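Local coordinates for GH3 beta-N-acetylglucosaminidase (Paenibacillaceae, PDB 6K5J), which hydrolyses terminal beta-linked N-acetylglucosamine residues as a glycoside hydrolase of family 3, an activity consistent with the breakdown of chitin-derived sugars, at residues Glu116-Ile121 and Arg170-Ala175; Ile368-Ile373 and Gly519-Gln524. All blocks are in the same frame, centred on the assembly; numbering follows the deposited sequence.

Contact 1 (Glu116-Ile121 and Arg170-Ala175)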
# COMPACT_ATOMS: atom_id res chain seq x y z
N GLU A 116 -1.20 -16.59 0.74
CA GLU A 116 0.06 -16.89 1.40
C GLU A 116 0.89 -15.63 1.60
O GLU A 116 1.52 -15.47 2.64
CB GLU A 116 0.85 -17.94 0.61
CG GLU A 116 0.02 -19.16 0.31
CD GLU A 116 0.81 -20.29 -0.28
OE1 GLU A 116 1.70 -20.02 -1.12
OE2 GLU A 116 0.52 -21.45 0.09
N ALA A 117 0.87 -14.72 0.62
CA ALA A 117 1.58 -13.46 0.78
C ALA A 117 1.05 -12.68 1.98
O ALA A 117 1.81 -12.19 2.82
CB ALA A 117 1.46 -12.65 -0.51
N ALA A 118 -0.28 -12.57 2.08
CA ALA A 118 -0.88 -11.83 3.18
C ALA A 118 -0.65 -12.53 4.51
O ALA A 118 -0.48 -11.88 5.55
CB ALA A 118 -2.37 -11.64 2.93
N HIS A 119 -0.65 -13.87 4.50
CA HIS A 119 -0.45 -14.59 5.76
C HIS A 119 0.98 -14.42 6.27
O HIS A 119 1.20 -14.34 7.48
CB HIS A 119 -0.78 -16.07 5.59
CG HIS A 119 -0.83 -16.82 6.88
ND1 HIS A 119 -1.87 -16.68 7.78
CD2 HIS A 119 0.03 -17.70 7.44
CE1 HIS A 119 -1.65 -17.46 8.83
NE2 HIS A 119 -0.50 -18.09 8.65
N ILE A 120 1.96 -14.36 5.37
CA ILE A 120 3.32 -14.05 5.81
C ILE A 120 3.38 -12.66 6.42
O ILE A 120 3.92 -12.46 7.52
CB ILE A 120 4.32 -14.19 4.65
CG1 ILE A 120 4.55 -15.66 4.29
CG2 ILE A 120 5.64 -13.52 5.02
CD1 ILE A 120 5.32 -15.83 2.98
N ILE A 121 2.85 -11.66 5.70
CA ILE A 121 2.83 -10.30 6.25
C ILE A 121 2.16 -10.28 7.61
O ILE A 121 2.68 -9.70 8.58
CB ILE A 121 2.12 -9.33 5.29
CG1 ILE A 121 2.97 -9.06 4.03
CG2 ILE A 121 1.82 -8.00 6.02
CD1 ILE A 121 2.18 -8.33 2.90
N ARG A 170 -8.38 -12.87 4.23
CA ARG A 170 -8.35 -14.09 5.03
C ARG A 170 -6.95 -14.39 5.55
O ARG A 170 -6.79 -14.82 6.70
CB ARG A 170 -8.89 -15.26 4.22
CG ARG A 170 -9.16 -16.52 5.04
CD ARG A 170 -9.96 -17.55 4.23
NE ARG A 170 -9.17 -18.13 3.16
CZ ARG A 170 -8.36 -19.17 3.30
NH1 ARG A 170 -8.23 -19.75 4.50
NH2 ARG A 170 -7.67 -19.63 2.27
N GLY A 171 -5.92 -14.20 4.72
CA GLY A 171 -4.56 -14.43 5.19
C GLY A 171 -4.15 -13.50 6.32
O GLY A 171 -3.51 -13.93 7.29
N PHE A 172 -4.52 -12.22 6.22
CA PHE A 172 -4.25 -11.29 7.32
C PHE A 172 -5.00 -11.72 8.58
O PHE A 172 -4.41 -11.82 9.67
CB PHE A 172 -4.67 -9.86 6.95
CG PHE A 172 -3.79 -9.19 5.93
CD1 PHE A 172 -2.40 -9.25 6.01
CD2 PHE A 172 -4.36 -8.47 4.88
CE1 PHE A 172 -1.61 -8.62 5.07
CE2 PHE A 172 -3.57 -7.85 3.91
CZ PHE A 172 -2.19 -7.93 4.01
N GLN A 173 -6.30 -11.98 8.46
CA GLN A 173 -7.10 -12.21 9.67
C GLN A 173 -6.84 -13.59 10.27
O GLN A 173 -6.90 -13.75 11.49
CB GLN A 173 -8.58 -11.98 9.36
CG GLN A 173 -8.83 -10.48 9.15
CD GLN A 173 -10.23 -10.09 8.72
OE1 GLN A 173 -10.51 -8.90 8.57
NE2 GLN A 173 -11.11 -11.06 8.51
N ASP A 174 -6.50 -14.59 9.44
CA ASP A 174 -6.07 -15.89 9.96
C ASP A 174 -4.83 -15.75 10.84
O ASP A 174 -4.66 -16.52 11.79
CB ASP A 174 -5.77 -16.86 8.81
CG ASP A 174 -7.02 -17.53 8.26
OD1 ASP A 174 -8.11 -17.30 8.82
OD2 ASP A 174 -6.91 -18.27 7.26
N ALA A 175 -3.97 -14.78 10.54
CA ALA A 175 -2.76 -14.55 11.32
C ALA A 175 -2.99 -13.64 12.52
O ALA A 175 -2.04 -13.31 13.22
CB ALA A 175 -1.67 -13.95 10.43
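His-119 and Gly-171 make the polar part of this contact, a hydrogen bond from the imidazole ND1 of His-119 to the carbonyl O of Gly-171, 3.2 Å long and bent to 148° at the hydrogen. The donor lies in the carbonyl plane, on a lone pair, while the oxygen sits somewhat out of the ring plane. With CG anti to the backbone N (chi1 -170°), the ring swings across to the neighbouring helix. The Gly-171 O also receives a CA-H...O contact from His-119 CA at 3.5 Å. Close approach is possible because Gly-171 has no side chain: its CA is 4.2 Å from His-119 CA, and a beta carbon there would clash with the backbone N of His-119.

The apolar part gathers round Phe-172. The methyl of Ala-118 stands over the centre of one ring face in a CH-pi contact, 3.8 Å from the centroid, whereas Ile-121 brings CG2 to the ring edge, 3.6 Å from Phe-172 CE1. Ala-175 CB meets the imidazole obliquely, 3.8 Å from His-119 ND1. Replacing the imidazole of His-119 with the methyl of an alanine is likely to leave the Gly-171 carbonyl without its side-chain donor and Ala-175 CB without its neighbour.

Charge lies at the margin, where Asp-174 pairs through OD2 with Arg-170 NH1 and with the hydroxyl of Tyr-115. The axes of the two short helical segments approach to 7.1 Å and cross at -30°, in helices 111-127 and 158-174 of the TIM-barrel domain. At that spacing the bare Gly-171 lets its carbonyl meet the His-119 donor while Phe-172 packs against Ala-118 and Ile-121.

Contact 2 (Ile368-Ile373 and Gly519-Gln524); sequences ISEKSI and GQIAVQ
Two waters, rather than direct hydrogen bonds, lie between Glu-370 and Ile-373 and the loop residues Ala-522 and Gln-524. Water 2 makes three bonds: it donates to Glu-370 O and to Ile-373 O and accepts from Gln-524 N, each 2.7 Å long, so the backbones of both segments share one solvent molecule. Water 1 lies within hydrogen-bonding distance of the same Glu-370 O and of Ala-522 O, 2.6 Å from the latter, and may not donate to both at once. The Glu-370 carbonyl thus faces two waters, of which water 2 is the clearer donor.

Direct contacts accompany the waters. CD1 of Ile-521 touches the aliphatic part of Glu-370, lying 3.9 Å from Glu-370 CG, and the two side chains run at about a right angle. In Ile-521, CG1 lies between the backbone N and the carbonyl carbon (chi1 65°), while chi2 extends the chain and places CD1 against the glutamate methylenes. Beyond them, the Glu-370 carboxylate forms a salt bridge with Arg-511 of helix 507-517. Gln-524 rests its CB 4.0 Å from Lys-371 O; the lysine ammonium leads elsewhere, to a salt bridge with Asp-110.

Ile-373 does bond backbone to backbone with Gly-525, the residue after the loop segment. The loop itself starts at a Schellman motif, in which Gly-519, with positive phi, closes helix 507-517. The waters therefore join the loop after this Schellman-capped helix to helix 359-372, which leads into edge strand 374-377 of the mixed sheet in an alpha/beta domain.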
# COMPACT_ATOMS: atom_id res chain seq x y z
N ILE A 368 6.41 -17.14 -6.05
CA ILE A 368 5.34 -16.25 -6.48
C ILE A 368 5.82 -15.32 -7.60
O ILE A 368 5.16 -15.18 -8.64
CB ILE A 368 4.80 -15.44 -5.29
CG1 ILE A 368 4.15 -16.36 -4.25
CG2 ILE A 368 3.82 -14.38 -5.75
CD1 ILE A 368 3.61 -15.61 -3.06
N SER A 369 6.97 -14.67 -7.40
CA SER A 369 7.44 -13.71 -8.39
C SER A 369 7.80 -14.38 -9.71
O SER A 369 7.67 -13.76 -10.76
CB SER A 369 8.65 -12.94 -7.84
OG SER A 369 8.35 -12.33 -6.61
N GLU A 370 8.26 -15.64 -9.67
CA GLU A 370 8.52 -16.36 -10.92
C GLU A 370 7.27 -16.46 -11.78
O GLU A 370 7.36 -16.49 -13.01
CB GLU A 370 9.06 -17.77 -10.63
CG GLU A 370 10.45 -17.79 -9.97
CD GLU A 370 10.99 -19.20 -9.75
OE1 GLU A 370 10.41 -20.17 -10.29
OE2 GLU A 370 11.99 -19.34 -9.02
N LYS A 371 6.08 -16.52 -11.16
CA LYS A 371 4.83 -16.59 -11.91
C LYS A 371 4.33 -15.23 -12.37
O LYS A 371 3.38 -15.18 -13.17
CB LYS A 371 3.74 -17.27 -11.05
CG LYS A 371 3.92 -18.77 -10.85
CD LYS A 371 2.80 -19.37 -9.97
CE LYS A 371 1.55 -19.72 -10.78
NZ LYS A 371 0.36 -20.07 -9.91
N SER A 372 4.93 -14.14 -11.91
CA SER A 372 4.42 -12.79 -12.09
C SER A 372 5.02 -12.07 -13.29
O SER A 372 4.29 -11.36 -14.00
CB SER A 372 4.67 -11.99 -10.80
OG SER A 372 4.19 -10.66 -10.88
N ILE A 373 6.32 -12.24 -13.56
CA ILE A 373 6.98 -11.50 -14.64
C ILE A 373 6.22 -11.67 -15.94
O ILE A 373 5.88 -12.79 -16.34
CB ILE A 373 8.44 -11.96 -14.80
CG1 ILE A 373 9.18 -11.93 -13.45
CG2 ILE A 373 9.13 -11.10 -15.87
CD1 ILE A 373 9.29 -10.53 -12.81
N GLY A 519 16.98 -16.85 -19.62
CA GLY A 519 16.46 -18.09 -20.18
C GLY A 519 16.32 -19.25 -19.22
O GLY A 519 16.16 -20.39 -19.65
N GLN A 520 16.40 -18.98 -17.91
CA GLN A 520 16.27 -20.07 -16.95
C GLN A 520 14.82 -20.44 -16.67
O GLN A 520 14.52 -21.61 -16.43
CB GLN A 520 17.00 -19.70 -15.65
CG GLN A 520 18.51 -19.60 -15.87
CD GLN A 520 19.25 -19.14 -14.63
OE1 GLN A 520 19.45 -19.92 -13.70
NE2 GLN A 520 19.66 -17.87 -14.61
N ILE A 521 13.91 -19.46 -16.70
CA ILE A 521 12.48 -19.74 -16.58
C ILE A 521 11.75 -19.05 -17.71
O ILE A 521 12.24 -18.09 -18.31
CB ILE A 521 11.90 -19.30 -15.21
CG1 ILE A 521 11.97 -17.77 -15.06
CG2 ILE A 521 12.65 -19.98 -14.05
CD1 ILE A 521 11.44 -17.27 -13.66
N ALA A 522 10.56 -19.56 -18.02
CA ALA A 522 9.71 -18.95 -19.02
C ALA A 522 8.82 -17.89 -18.37
O ALA A 522 8.56 -17.93 -17.16
CB ALA A 522 8.84 -20.00 -19.70
N VAL A 523 8.34 -16.96 -19.18
CA VAL A 523 7.40 -15.97 -18.67
C VAL A 523 6.04 -16.63 -18.51
O VAL A 523 5.55 -17.34 -19.40
CB VAL A 523 7.32 -14.74 -19.59
CG1 VAL A 523 8.22 -13.62 -19.05
CG2 VAL A 523 7.68 -15.09 -21.00
N GLN A 524 5.42 -16.41 -17.35
CA GLN A 524 4.09 -16.93 -17.08
C GLN A 524 3.08 -15.85 -16.74
O GLN A 524 1.88 -16.14 -16.72
CB GLN A 524 4.12 -17.95 -15.93
CG GLN A 524 4.96 -19.21 -16.18
CD GLN A 524 4.93 -20.15 -14.97
OE1 GLN A 524 5.92 -20.29 -14.26
NE2 GLN A 524 3.79 -20.78 -14.74
O HOH W 1 8.27 -18.65 -14.66
O HOH W 2 6.75 -15.18 -15.32

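Overall arrangement
Contact 1 comes first along the chain and closes before contact 2 opens, so the two are in series. Their centres are 23 Å apart, although their nearest atoms are separated by only about 4 Å without touching. Contact 1 joins helices 111-127 and 158-174 within the TIM-barrel domain; contact 2 joins helix 359-372, which leads into edge strand 374-377 of the six-stranded mixed sheet, to the loop after helix 507-517. Helices 111-127 and 359-372 connect them: Ile-120 meets Val-365, and Ile-368 meets Leu-113. One helix pair thus links packing in the barrel to a solvent-bridged junction beside the mixed sheet.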